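Local coordinates for putative secreted endoglycosylceramidase (Rhodococcus hoagii, PDB 6JYZ), which probably hydrolyses O-glycosidic bonds in galactosylceramide-type glycolipids, acting as an endogalactosylceramidase of glycoside hydrolase family 5, at residues A45-L50 against V82-A87; T120-H125 against V215-L220; T62-D67 against S361-C366. All blocks are in the same frame, centred on the assembly; numbering follows the deposited sequence.

Contact 1. Residues A45-L50 against V82-A87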
ATOM      1  N   ALA A  45      -4.414   0.487   6.069  1.00 10.52           N
ATOM      2  CA  ALA A  45      -3.080   1.073   6.318  1.00 10.10           C
ATOM      3  C   ALA A  45      -2.009   0.097   5.800  1.00  9.34           C
ATOM      4  O   ALA A  45      -2.214  -1.115   5.668  1.00  9.64           O
ATOM      5  CB  ALA A  45      -2.855   1.301   7.816  1.00 12.14           C
ATOM      6  N   ASN A  46      -0.851   0.694   5.521  1.00  8.71           N
ATOM      7  CA  ASN A  46       0.402  -0.029   5.317  1.00  9.45           C
ATOM      8  C   ASN A  46       0.946  -0.548   6.665  1.00  9.61           C
ATOM      9  O   ASN A  46       0.983   0.187   7.662  1.00 10.46           O
ATOM     10  CB  ASN A  46       1.445   0.894   4.687  1.00  9.00           C
ATOM     11  CG  ASN A  46       1.171   1.119   3.220  1.00  8.76           C
ATOM     12  OD1 ASN A  46       1.708   0.363   2.386  1.00  9.23           O
ATOM     13  ND2 ASN A  46       0.340   2.084   2.856  1.00  9.41           N
ATOM     14  N   VAL A  47       1.404  -1.802   6.626  1.00  9.67           N
ATOM     15  CA  VAL A  47       1.947  -2.469   7.821  1.00  9.92           C
ATOM     16  C   VAL A  47       3.297  -3.092   7.441  1.00  8.78           C
ATOM     17  O   VAL A  47       3.306  -3.990   6.586  1.00 10.07           O
ATOM     18  CB  VAL A  47       0.948  -3.547   8.284  1.00 12.14           C
ATOM     19  CG1 VAL A  47       1.562  -4.430   9.368  1.00 14.02           C
ATOM     20  CG2 VAL A  47      -0.349  -2.862   8.807  1.00 12.51           C
ATOM     21  N   ASN A  48       4.361  -2.615   8.057  1.00  9.20           N
ATOM     22  CA  ASN A  48       5.710  -3.012   7.671  1.00 10.03           C
ATOM     23  C   ASN A  48       6.361  -3.980   8.658  1.00  9.80           C
ATOM     24  O   ASN A  48       7.558  -4.211   8.519  1.00 10.12           O
ATOM     25  CB  ASN A  48       6.584  -1.791   7.455  1.00 10.21           C
ATOM     26  CG  ASN A  48       6.972  -1.131   8.738  1.00 10.57           C
ATOM     27  OD1 ASN A  48       6.445  -1.476   9.803  1.00 12.10           O
ATOM     28  ND2 ASN A  48       7.928  -0.194   8.687  1.00 12.17           N
ATOM     29  N   GLY A  49       5.607  -4.585   9.584  1.00 10.08           N
ATOM     30  CA  GLY A  49       6.262  -5.404  10.610  1.00 10.65           C
ATOM     31  C   GLY A  49       7.011  -6.601  10.062  1.00 10.79           C
ATOM     32  O   GLY A  49       7.897  -7.089  10.796  1.00 12.17           O
ATOM     33  N   LEU A  50       6.724  -7.086   8.868  1.00 10.29           N
ATOM     34  CA  LEU A  50       7.475  -8.203   8.299  1.00 10.66           C
ATOM     35  C   LEU A  50       8.550  -7.732   7.321  1.00 10.80           C
ATOM     36  O   LEU A  50       9.266  -8.561   6.758  1.00 11.55           O
ATOM     37  CB  LEU A  50       6.539  -9.147   7.551  1.00 11.83           C
ATOM     38  CG  LEU A  50       5.391  -9.678   8.400  1.00 12.07           C
ATOM     39  CD1 LEU A  50       4.638 -10.686   7.564  1.00 14.74           C
ATOM     40  CD2 LEU A  50       5.904 -10.340   9.692  1.00 14.54           C
ATOM     41  N   VAL A  82      -5.220  -4.327   4.612  1.00  9.15           N
ATOM     42  CA  VAL A  82      -3.851  -3.980   4.990  1.00  9.76           C
ATOM     43  C   VAL A  82      -2.962  -4.159   3.754  1.00  9.01           C
ATOM     44  O   VAL A  82      -3.135  -5.106   2.987  1.00  9.54           O
ATOM     45  CB  VAL A  82      -3.350  -4.886   6.119  1.00 10.55           C
ATOM     46  CG1 VAL A  82      -3.462  -6.340   5.787  1.00 14.11           C
ATOM     47  CG2 VAL A  82      -1.906  -4.622   6.466  1.00 13.93           C
ATOM     48  N   ARG A  83      -2.075  -3.200   3.551  1.00  9.30           N
ATOM     49  CA  ARG A  83      -0.994  -3.358   2.571  1.00  8.37           C
ATOM     50  C   ARG A  83       0.215  -3.837   3.375  1.00  8.55           C
ATOM     51  O   ARG A  83       0.826  -3.095   4.122  1.00  8.98           O
ATOM     52  CB  ARG A  83      -0.774  -2.052   1.802  1.00  8.60           C
ATOM     53  CG  ARG A  83       0.305  -2.232   0.707  1.00  8.74           C
ATOM     54  CD  ARG A  83       0.283  -1.015  -0.204  1.00  9.21           C
ATOM     55  NE  ARG A  83       1.329  -1.027  -1.230  1.00  8.78           N
ATOM     56  CZ  ARG A  83       2.398  -0.230  -1.251  1.00  8.50           C
ATOM     57  NH1 ARG A  83       2.771   0.510  -0.209  1.00  8.99           N
ATOM     58  NH2 ARG A  83       3.108  -0.204  -2.401  1.00  9.17           N
ATOM     59  N   LEU A  84       0.475  -5.144   3.226  1.00  8.81           N
ATOM     60  CA  LEU A  84       1.507  -5.810   4.022  1.00  9.20           C
ATOM     61  C   LEU A  84       2.840  -5.698   3.279  1.00  8.56           C
ATOM     62  O   LEU A  84       2.990  -6.277   2.189  1.00  9.50           O
ATOM     63  CB  LEU A  84       1.059  -7.261   4.246  1.00 10.22           C
ATOM     64  CG  LEU A  84       1.926  -8.005   5.256  1.00 10.40           C
ATOM     65  CD1 LEU A  84       1.687  -7.522   6.696  1.00 11.67           C
ATOM     66  CD2 LEU A  84       1.613  -9.480   5.150  1.00 13.07           C
ATOM     67  N   ASN A  85       3.734  -4.901   3.837  1.00  8.35           N
ATOM     68  CA  ASN A  85       4.993  -4.601   3.136  1.00  9.00           C
ATOM     69  C   ASN A  85       5.980  -5.734   3.421  1.00  9.26           C
ATOM     70  O   ASN A  85       6.523  -5.799   4.541  1.00 10.62           O
ATOM     71  CB  ASN A  85       5.535  -3.262   3.655  1.00  9.37           C
ATOM     72  CG  ASN A  85       4.516  -2.142   3.785  1.00 10.18           C
ATOM     73  OD1 ASN A  85       4.453  -1.526   4.869  1.00 12.30           O
ATOM     74  ND2 ASN A  85       3.766  -1.825   2.739  1.00 10.16           N
ATOM     75  N   ILE A  86       6.225  -6.541   2.416  1.00  8.82           N
ATOM     76  CA  ILE A  86       7.113  -7.701   2.553  1.00  9.31           C
ATOM     77  C   ILE A  86       8.362  -7.501   1.709  1.00  9.42           C
ATOM     78  O   ILE A  86       8.431  -6.587   0.875  1.00 10.22           O
ATOM     79  CB  ILE A  86       6.401  -8.997   2.185  1.00  9.97           C
ATOM     80  CG1 ILE A  86       5.991  -9.039   0.722  1.00 11.60           C
ATOM     81  CG2 ILE A  86       5.173  -9.240   3.108  1.00 11.72           C
ATOM     82  CD1 ILE A  86       5.455 -10.393   0.233  1.00 13.34           C
ATOM     83  N   ALA A  87       9.394  -8.322   1.938  1.00 10.07           N
ATOM     84  CA  ALA A  87      10.721  -8.077   1.351  1.00  9.93           C
ATOM     85  C   ALA A  87      11.198  -9.245   0.527  1.00  9.79           C
ATOM     86  O   ALA A  87      11.323 -10.391   1.037  1.00  9.66           O
ATOM     87  CB  ALA A  87      11.717  -7.818   2.472  1.00 11.97           C
TER
HETATM   88  O   HOH W   1       5.027  -6.280   6.825  1.00 10.49           O

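Contact 2. Residues T120-H125 against V215-L220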
ATOM      1  N   THR A 120      -5.819  -8.711   2.750  1.00  9.78           N
ATOM      2  CA  THR A 120      -4.409  -8.384   2.635  1.00  9.35           C
ATOM      3  C   THR A 120      -3.974  -8.187   1.199  1.00  9.22           C
ATOM      4  O   THR A 120      -4.201  -9.054   0.340  1.00 10.02           O
ATOM      5  CB  THR A 120      -3.573  -9.502   3.235  1.00 10.21           C
ATOM      6  OG1 THR A 120      -3.868  -9.617   4.629  1.00 11.56           O
ATOM      7  CG2 THR A 120      -2.077  -9.217   3.145  1.00 11.78           C
ATOM      8  N   VAL A 121      -3.308  -7.052   0.939  1.00  9.10           N
ATOM      9  CA  VAL A 121      -2.538  -6.853  -0.272  1.00  9.38           C
ATOM     10  C   VAL A 121      -1.102  -7.222   0.054  1.00  9.30           C
ATOM     11  O   VAL A 121      -0.507  -6.663   0.992  1.00  9.95           O
ATOM     12  CB  VAL A 121      -2.637  -5.396  -0.753  1.00  9.61           C
ATOM     13  CG1 VAL A 121      -1.612  -5.129  -1.859  1.00 10.93           C
ATOM     14  CG2 VAL A 121      -4.032  -5.045  -1.191  1.00 11.00           C
ATOM     15  N   LEU A 122      -0.533  -8.165  -0.704  1.00  9.20           N
ATOM     16  CA  LEU A 122       0.883  -8.503  -0.540  1.00  9.49           C
ATOM     17  C   LEU A 122       1.712  -7.542  -1.392  1.00  9.04           C
ATOM     18  O   LEU A 122       1.611  -7.585  -2.612  1.00  9.54           O
ATOM     19  CB  LEU A 122       1.128  -9.952  -0.993  1.00 10.84           C
ATOM     20  CG  LEU A 122       0.367 -11.006  -0.158  1.00 12.16           C
ATOM     21  CD1 LEU A 122       0.602 -12.356  -0.795  1.00 15.16           C
ATOM     22  CD2 LEU A 122       0.866 -10.988   1.269  1.00 13.65           C
ATOM     23  N   ASP A 123       2.514  -6.720  -0.727  1.00  9.41           N
ATOM     24  CA  ASP A 123       3.292  -5.700  -1.424  1.00  8.91           C
ATOM     25  C   ASP A 123       4.779  -6.037  -1.368  1.00  8.87           C
ATOM     26  O   ASP A 123       5.349  -6.048  -0.288  1.00  9.16           O
ATOM     27  CB  ASP A 123       3.006  -4.345  -0.751  1.00  9.45           C
ATOM     28  CG  ASP A 123       4.065  -3.294  -0.955  1.00 10.68           C
ATOM     29  OD1 ASP A 123       4.719  -3.238  -1.996  1.00 11.58           O
ATOM     30  OD2 ASP A 123       4.276  -2.520   0.026  1.00 11.05           O
ATOM     31  N   MET A 124       5.349  -6.280  -2.546  1.00  8.83           N
ATOM     32  CA  MET A 124       6.792  -6.527  -2.627  1.00  8.37           C
ATOM     33  C   MET A 124       7.461  -5.171  -2.486  1.00  8.79           C
ATOM     34  O   MET A 124       7.583  -4.422  -3.478  1.00  9.29           O
ATOM     35  CB  MET A 124       7.097  -7.200  -3.961  1.00  9.14           C
ATOM     36  CG  MET A 124       8.509  -7.784  -4.042  1.00 10.75           C
ATOM     37  SD  MET A 124       8.753  -9.260  -2.962  1.00 10.87           S
ATOM     38  CE  MET A 124       7.713 -10.458  -3.781  1.00 12.17           C
ATOM     39  N   HIS A 125       7.817  -4.821  -1.269  1.00  8.74           N
ATOM     40  CA  HIS A 125       8.159  -3.452  -0.936  1.00  8.63           C
ATOM     41  C   HIS A 125       9.641  -3.224  -1.095  1.00  9.59           C
ATOM     42  O   HIS A 125      10.493  -4.087  -0.873  1.00 10.67           O
ATOM     43  CB  HIS A 125       7.747  -3.143   0.508  1.00  9.84           C
ATOM     44  CG  HIS A 125       7.488  -1.672   0.743  1.00  9.08           C
ATOM     45  ND1 HIS A 125       8.341  -0.720   1.270  1.00 13.04           N
ATOM     46  CD2 HIS A 125       6.330  -1.059   0.383  1.00  7.55           C
ATOM     47  CE1 HIS A 125       7.622   0.461   1.218  1.00  8.54           C
ATOM     48  NE2 HIS A 125       6.451   0.251   0.699  1.00 12.50           N
ATOM     49  N   VAL A 215      -6.163 -10.082  -1.352  1.00 11.40           N
ATOM     50  CA  VAL A 215      -6.690  -9.316  -2.475  1.00 11.24           C
ATOM     51  C   VAL A 215      -5.926  -9.649  -3.752  1.00 10.62           C
ATOM     52  O   VAL A 215      -6.468  -9.878  -4.796  1.00 10.15           O
ATOM     53  CB  VAL A 215      -6.481  -7.810  -2.177  1.00 11.10           C
ATOM     54  CG1 VAL A 215      -7.018  -6.961  -3.369  1.00 13.31           C
ATOM     55  CG2 VAL A 215      -7.138  -7.395  -0.861  1.00 13.03           C
ATOM     56  N   GLY A 216      -4.596  -9.659  -3.577  1.00 11.40           N
ATOM     57  CA  GLY A 216      -3.693  -9.806  -4.692  1.00 12.29           C
ATOM     58  C   GLY A 216      -2.355  -9.180  -4.354  1.00 10.17           C
ATOM     59  O   GLY A 216      -1.978  -9.072  -3.182  1.00 10.53           O
ATOM     60  N   TYR A 217      -1.677  -8.821  -5.458  1.00  9.86           N
ATOM     61  CA  TYR A 217      -0.223  -8.727  -5.406  1.00 10.08           C
ATOM     62  C   TYR A 217       0.180  -7.354  -5.935  1.00  8.88           C
ATOM     63  O   TYR A 217      -0.104  -7.069  -7.117  1.00  9.99           O
ATOM     64  CB  TYR A 217       0.390  -9.777  -6.344  1.00 10.90           C
ATOM     65  CG  TYR A 217      -0.280 -11.125  -6.270  1.00 12.97           C
ATOM     66  CD1 TYR A 217      -0.208 -11.899  -5.152  1.00 13.30           C
ATOM     67  CD2 TYR A 217      -0.999 -11.546  -7.373  1.00 14.05           C
ATOM     68  CE1 TYR A 217      -0.879 -13.182  -5.129  1.00 14.00           C
ATOM     69  CE2 TYR A 217      -1.652 -12.761  -7.393  1.00 15.68           C
ATOM     70  CZ  TYR A 217      -1.532 -13.562  -6.273  1.00 12.14           C
ATOM     71  OH  TYR A 217      -2.181 -14.795  -6.309  1.00 17.78           O
ATOM     72  N   ASP A 218       0.822  -6.539  -5.116  1.00  8.70           N
ATOM     73  CA  ASP A 218       1.381  -5.247  -5.542  1.00  8.80           C
ATOM     74  C   ASP A 218       2.815  -5.575  -5.964  1.00  8.57           C
ATOM     75  O   ASP A 218       3.702  -5.817  -5.133  1.00  9.19           O
ATOM     76  CB  ASP A 218       1.236  -4.232  -4.390  1.00  9.28           C
ATOM     77  CG  ASP A 218       1.589  -2.798  -4.749  1.00  9.11           C
ATOM     78  OD1 ASP A 218       2.212  -2.526  -5.818  1.00 10.11           O
ATOM     79  OD2 ASP A 218       1.273  -1.954  -3.905  1.00  9.74           O
ATOM     80  N   LEU A 219       3.005  -5.623  -7.301  1.00  8.61           N
ATOM     81  CA  LEU A 219       4.150  -6.314  -7.864  1.00  8.67           C
ATOM     82  C   LEU A 219       5.501  -5.762  -7.461  1.00  9.40           C
ATOM     83  O   LEU A 219       6.439  -6.516  -7.226  1.00  9.13           O
ATOM     84  CB  LEU A 219       4.034  -6.338  -9.383  1.00 10.06           C
ATOM     85  CG  LEU A 219       2.795  -7.062  -9.893  1.00 10.72           C
ATOM     86  CD1 LEU A 219       2.758  -6.943 -11.441  1.00 11.66           C
ATOM     87  CD2 LEU A 219       2.819  -8.539  -9.489  1.00 12.06           C
ATOM     88  N   LEU A 220       5.603  -4.425  -7.376  1.00  9.22           N
ATOM     89  CA  LEU A 220       6.823  -3.829  -6.824  1.00  8.29           C
ATOM     90  C   LEU A 220       6.483  -2.432  -6.351  1.00  8.51           C
ATOM     91  O   LEU A 220       5.922  -1.617  -7.156  1.00  9.30           O
ATOM     92  CB  LEU A 220       7.938  -3.777  -7.871  1.00 10.04           C
ATOM     93  CG  LEU A 220       9.294  -3.252  -7.389  1.00 10.68           C
ATOM     94  CD1 LEU A 220       9.847  -4.107  -6.256  1.00 11.95           C
ATOM     95  CD2 LEU A 220      10.249  -3.207  -8.552  1.00 12.49           C
TER

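Contact 3. Residues T62-D67 against S361-C366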
ATOM      1  N   THR A  62      14.012  -1.906  13.928  1.00 12.89           N
ATOM      2  CA  THR A  62      13.615  -1.209  12.705  1.00 12.61           C
ATOM      3  C   THR A  62      12.126  -1.336  12.445  1.00 13.60           C
ATOM      4  O   THR A  62      11.639  -0.592  11.578  1.00 13.71           O
ATOM      5  CB  THR A  62      14.392  -1.762  11.532  1.00 12.48           C
ATOM      6  OG1 THR A  62      14.152  -3.144  11.404  1.00 15.27           O
ATOM      7  CG2 THR A  62      15.879  -1.452  11.638  1.00 14.74           C
ATOM      8  N   VAL A  63      11.445  -2.273  13.128  1.00 12.94           N
ATOM      9  CA  VAL A  63       9.998  -2.397  13.010  1.00 13.65           C
ATOM     10  C   VAL A  63       9.444  -2.626  14.396  1.00 15.40           C
ATOM     11  O   VAL A  63      10.153  -3.089  15.319  1.00 15.91           O
ATOM     12  CB  VAL A  63       9.599  -3.580  12.113  1.00 14.46           C
ATOM     13  CG1 VAL A  63       9.999  -3.269  10.662  1.00 14.94           C
ATOM     14  CG2 VAL A  63      10.235  -4.892  12.558  1.00 17.63           C
ATOM     15  N   ALA A  64       8.152  -2.348  14.535  1.00 14.25           N
ATOM     16  CA  ALA A  64       7.474  -2.709  15.771  1.00 14.89           C
ATOM     17  C   ALA A  64       7.111  -4.180  15.684  1.00 15.41           C
ATOM     18  O   ALA A  64       6.857  -4.741  14.613  1.00 16.54           O
ATOM     19  CB  ALA A  64       6.215  -1.867  15.868  1.00 17.24           C
ATOM     20  N   PRO A  65       6.917  -4.897  16.815  1.00 17.52           N
ATOM     21  CA  PRO A  65       6.341  -6.234  16.771  1.00 16.49           C
ATOM     22  C   PRO A  65       4.975  -6.258  16.101  1.00 15.97           C
ATOM     23  O   PRO A  65       4.252  -5.249  16.103  1.00 20.32           O
ATOM     24  CB  PRO A  65       6.162  -6.614  18.271  1.00 20.41           C
ATOM     25  CG  PRO A  65       7.104  -5.680  18.979  1.00 22.14           C
ATOM     26  CD  PRO A  65       7.064  -4.368  18.194  1.00 21.04           C
ATOM     27  N   LEU A  66       4.659  -7.354  15.469  1.00 15.61           N
ATOM     28  CA  LEU A  66       3.403  -7.463  14.745  1.00 14.56           C
ATOM     29  C   LEU A  66       2.720  -8.748  15.155  1.00 15.66           C
ATOM     30  O   LEU A  66       3.284  -9.818  15.010  1.00 17.22           O
ATOM     31  CB  LEU A  66       3.654  -7.500  13.224  1.00 14.80           C
ATOM     32  CG  LEU A  66       2.402  -7.642  12.365  1.00 14.02           C
ATOM     33  CD1 LEU A  66       1.522  -6.402  12.478  1.00 15.79           C
ATOM     34  CD2 LEU A  66       2.792  -7.846  10.890  1.00 16.97           C
ATOM     35  N   ASP A  67       1.504  -8.627  15.682  1.00 15.22           N
ATOM     36  CA  ASP A  67       0.773  -9.825  16.060  1.00 16.82           C
ATOM     37  C   ASP A  67      -0.712  -9.518  15.929  1.00 15.62           C
ATOM     38  O   ASP A  67      -1.127  -8.431  15.454  1.00 14.54           O
ATOM     39  CB  ASP A  67       1.182 -10.312  17.461  1.00 18.87           C
ATOM     40  CG  ASP A  67       0.896  -9.256  18.511  1.00 22.17           C
ATOM     41  OD1 ASP A  67      -0.181  -8.628  18.518  1.00 20.11           O
ATOM     42  OD2 ASP A  67       1.845  -8.927  19.305  1.00 29.99           O
ATOM     43  N   SER A 361       1.515   5.415   7.652  1.00  9.57           N
ATOM     44  CA  SER A 361       1.556   3.966   7.842  1.00  9.96           C
ATOM     45  C   SER A 361       1.044   3.635   9.236  1.00 10.39           C
ATOM     46  O   SER A 361       0.858   4.524  10.090  1.00 10.79           O
ATOM     47  CB  SER A 361       2.950   3.448   7.658  1.00 10.80           C
ATOM     48  OG  SER A 361       3.775   3.912   8.702  1.00 12.07           O
ATOM     49  N   TRP A 362       0.877   2.343   9.497  1.00  9.86           N
ATOM     50  CA  TRP A 362       0.406   1.873  10.799  1.00 10.26           C
ATOM     51  C   TRP A 362       1.399   2.188  11.882  1.00 11.38           C
ATOM     52  O   TRP A 362       1.015   2.764  12.933  1.00 12.47           O
ATOM     53  CB  TRP A 362       0.122   0.384  10.682  1.00 10.80           C
ATOM     54  CG  TRP A 362      -0.383  -0.221  11.960  1.00 11.02           C
ATOM     55  CD1 TRP A 362       0.253  -1.131  12.732  1.00 12.37           C
ATOM     56  CD2 TRP A 362      -1.659   0.034  12.521  1.00 12.79           C
ATOM     57  NE1 TRP A 362      -0.537  -1.407  13.827  1.00 13.73           N
ATOM     58  CE2 TRP A 362      -1.710  -0.727  13.701  1.00 12.60           C
ATOM     59  CE3 TRP A 362      -2.741   0.850  12.166  1.00 12.90           C
ATOM     60  CZ2 TRP A 362      -2.815  -0.669  14.568  1.00 15.95           C
ATOM     61  CZ3 TRP A 362      -3.839   0.927  13.029  1.00 15.22           C
ATOM     62  CH2 TRP A 362      -3.843   0.168  14.208  1.00 16.80           C
ATOM     63  N   THR A 363       2.656   1.742  11.731  1.00 11.53           N
ATOM     64  CA  THR A 363       3.683   2.016  12.757  1.00 12.48           C
ATOM     65  C   THR A 363       5.007   2.295  12.074  1.00 12.73           C
ATOM     66  O   THR A 363       5.358   1.659  11.048  1.00 13.11           O
ATOM     67  CB  THR A 363       3.931   0.825  13.722  1.00 14.89           C
ATOM     68  OG1 THR A 363       4.095  -0.380  13.003  1.00 16.64           O
ATOM     69  CG2 THR A 363       2.778   0.614  14.700  1.00 16.36           C
ATOM     70  N   GLN A 364       5.811   3.155  12.662  1.00 13.27           N
ATOM     71  CA  GLN A 364       7.214   3.365  12.294  1.00 12.50           C
ATOM     72  C   GLN A 364       8.017   3.250  13.589  1.00 14.24           C
ATOM     73  O   GLN A 364       7.714   3.991  14.530  1.00 15.20           O
ATOM     74  CB  GLN A 364       7.352   4.722  11.637  1.00 14.70           C
ATOM     75  CG  GLN A 364       8.813   4.965  11.239  1.00 14.71           C
ATOM     76  CD  GLN A 364       8.937   6.140  10.322  1.00 17.35           C
ATOM     77  OE1 GLN A 364       9.370   7.227  10.737  1.00 21.88           O
ATOM     78  NE2 GLN A 364       8.600   5.917   9.063  1.00 15.97           N
ATOM     79  N   ALA A 365       9.046   2.403  13.595  1.00 13.52           N
ATOM     80  CA  ALA A 365       9.858   2.178  14.789  1.00 13.74           C
ATOM     81  C   ALA A 365      11.014   3.156  14.839  1.00 14.46           C
ATOM     82  O   ALA A 365      11.346   3.912  13.939  1.00 14.10           O
ATOM     83  CB  ALA A 365      10.444   0.811  14.677  1.00 14.40           C
ATOM     84  N   CYS A 366      11.669   3.161  16.013  1.00 14.14           N
ATOM     85  CA  CYS A 366      12.685   4.147  16.296  1.00 15.55           C
ATOM     86  C   CYS A 366      13.957   3.996  15.452  1.00 14.96           C
ATOM     87  O   CYS A 366      14.622   4.984  15.182  1.00 16.42           O
ATOM     88  CB  CYS A 366      13.092   3.990  17.773  1.00 16.82           C
ATOM     89  SG  CYS A 366      11.729   4.284  18.928  1.00 21.42           S
TER
HETATM   90  O   HOH W   2       9.459   0.880  11.077  1.00 13.54           O
HETATM   91  O   HOH W   3       6.805  -1.051  12.412  1.00 24.33           O
HETATM   92  O   HOH W   4       2.793  -2.995  14.010  1.00 30.90           O

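Contact 1. Residues A45-L50 against V82-A87
Strands 38-47 and 81-86 are parallel neighbours in the (beta/alpha)8 barrel of this family 5 glycosidase, where Asn46 faces Arg83 and Val47 faces Leu84. Helix 68-75 lies between the strands in the chain, so the unit is a beta-alpha-beta crossover. The short strand axes differ by 25°. Val47 is bonded through both its N and its O. Val47 N donates to Arg83 O at 2.9 Å, and Val47 O accepts from Asn85 N, also at 2.9 Å.

Asn46 and Arg83 point into the barrel, side by side. Asn46 OD1 is gripped twice. Arg83 NH1 donates to Asn46 OD1 at 2.8 Å, with the oxygen near the guanidinium plane. Asn85 ND2 donates to Asn46 OD1 at 3.0 Å, on a lone pair in the carbonyl plane. The two amides are nearly coplanar, 16° apart, whereas the guanidinium stands almost perpendicular to the Asn46 amide. Asn46 ND2 is used by the carbonyls of Gly328 and Trp359, which fixes the amide's rotation. Arg83 CG is anti to its N (chi1 -177°), and the extended chain runs alongside Asn46. This sets NH1 on OD1 and also brings NE to Asp218, NH2 to Glu263 and NH1 to Glu329 in salt bridges. Asn85 ND2 also bonds Asp123. The cluster lies toward the C-terminal strand ends, where family 5 enzymes have their active site.

On the other face Leu50 and Leu84 also touch helix 100-115. Val47 CG2 and Val82 CG2 meet tightly, at 3.3 Å. Val47 CG1 lies 4.1 Å from Leu84 CD1, and Leu50 CD1 meets Leu84 CD2. Past the last strand pair a water donates to Val47 O and, at 2.8 Å, to Asn85 O, and accepts from Leu50 N at 2.8 Å.

Contact 2. Residues T120-H125 against V215-L220
Asp218 N donates to Leu122 O at 2.8 Å, with an N-H angle of 162°. Tyr217 CA makes a CA-H...O contact with Leu122 O at 3.5 Å. Bonds run in both directions between the strands. Leu122 N donates to Gly216 O at 3.0 Å and Met124 N to Asp218 O at 3.1 Å, both nearly along the C=O axis. Val215 N reaches Thr120 O at 2.8 Å, but from above the carbonyl plane and with a more bent bond. At the backbone angles of Gly216 a CB would be jammed against the carbonyl O of Val215.

Strands 119-124 and 214-218 are parallel neighbours in the (beta/alpha)8 barrel. Asp123 and Asp218 sit on its inner face, toward the strand ends that carry the active site in family 5. Asp218 CG is anti to N (chi1 -172°), as is Asp123 CG, which sets the two carboxylates alongside each other. Their planes are 33° apart, and Asp123 OD1 lies 4.1 Å from Asp218 OD2. Arg83 forms a salt bridge with Asp218 OD2, and Asn85 donates to Asp123 OD2; the arginine would offset the paired negative charge. On the same face Val121 CG1 packs on Asp218 CB, while Val121 CG2 lies 3.8 Å from Val215 CB.

Leu122 and Tyr217 face outward, Leu122 CD1 at the edge of the Tyr217 ring. The Tyr217 hydroxyl bonds Glu252. Met124 CB rests 3.4 Å from Leu219 O.

Contact 3. Residues T62-D67 against S361-C366
Two irregular loops pass each other here, nearest at Val63 and Ala365, whose CA atoms are 4.9 Å apart. Ala365 makes the closest direct touch. Its CB presses on the backbone of the other loop, 3.5 Å from Thr62 C and 3.6 Å from Val63 C. Ala64 fits beside Thr363, with Ala64 CB 3.9 Å from Thr363 OG1. Ile387 of strand 385-387 touches both Ala64 and Thr363.

The polar groups meet through water. One water donates to Thr62 O at 2.7 Å and accepts from Ala365 N at 3.0 Å. A second accepts from Ala64 N at 2.8 Å and bonds Thr363 OG1 at 2.9 Å. Thr363 OG1 lies between its own backbone N and carbonyl carbon (chi1 48°), which turns the hydroxyl toward the opposite loop. A third water also bonds this hydroxyl, has a weak link to Pro65 O, and sits at the edge of the Trp362 ring.

Both loops follow barrel strands, 38-47 and 356-359. The second begins with a cis peptide before Ser361, a feature often found after the last barrel strand in glycosidases of this clan, and ends at Cys366, which is disulfide-bonded to Cys389. Trp362 NE1 bonds Asp70 of helix 68-75. Small methyl groups and bridging waters thus join the loops, and each hydrogen-bonded link between the two segments runs through solvent.

Contacts 1 and 2 join four consecutive strands of one barrel wall, since strands 81-86 and 119-124 are neighbours. They lie about 9 Å apart between centres, and the Arg83-Asp218 salt bridge ties them inside the barrel. Contact 3 lies about 9 Å from contact 1 between centres and touches it where Asn46 O meets Trp362 N. Contacts 2 and 3 are about 18 Å apart between centres and do not touch. Along the chain contact 1 closes before contact 2 opens. Contacts 1 and 3 interleave, and both segments of contact 2 fall between 62-67 and 361-366. Strands 38-47 and 356-359 pair, so contact 3 sits over the seam where first and last strands close the barrel.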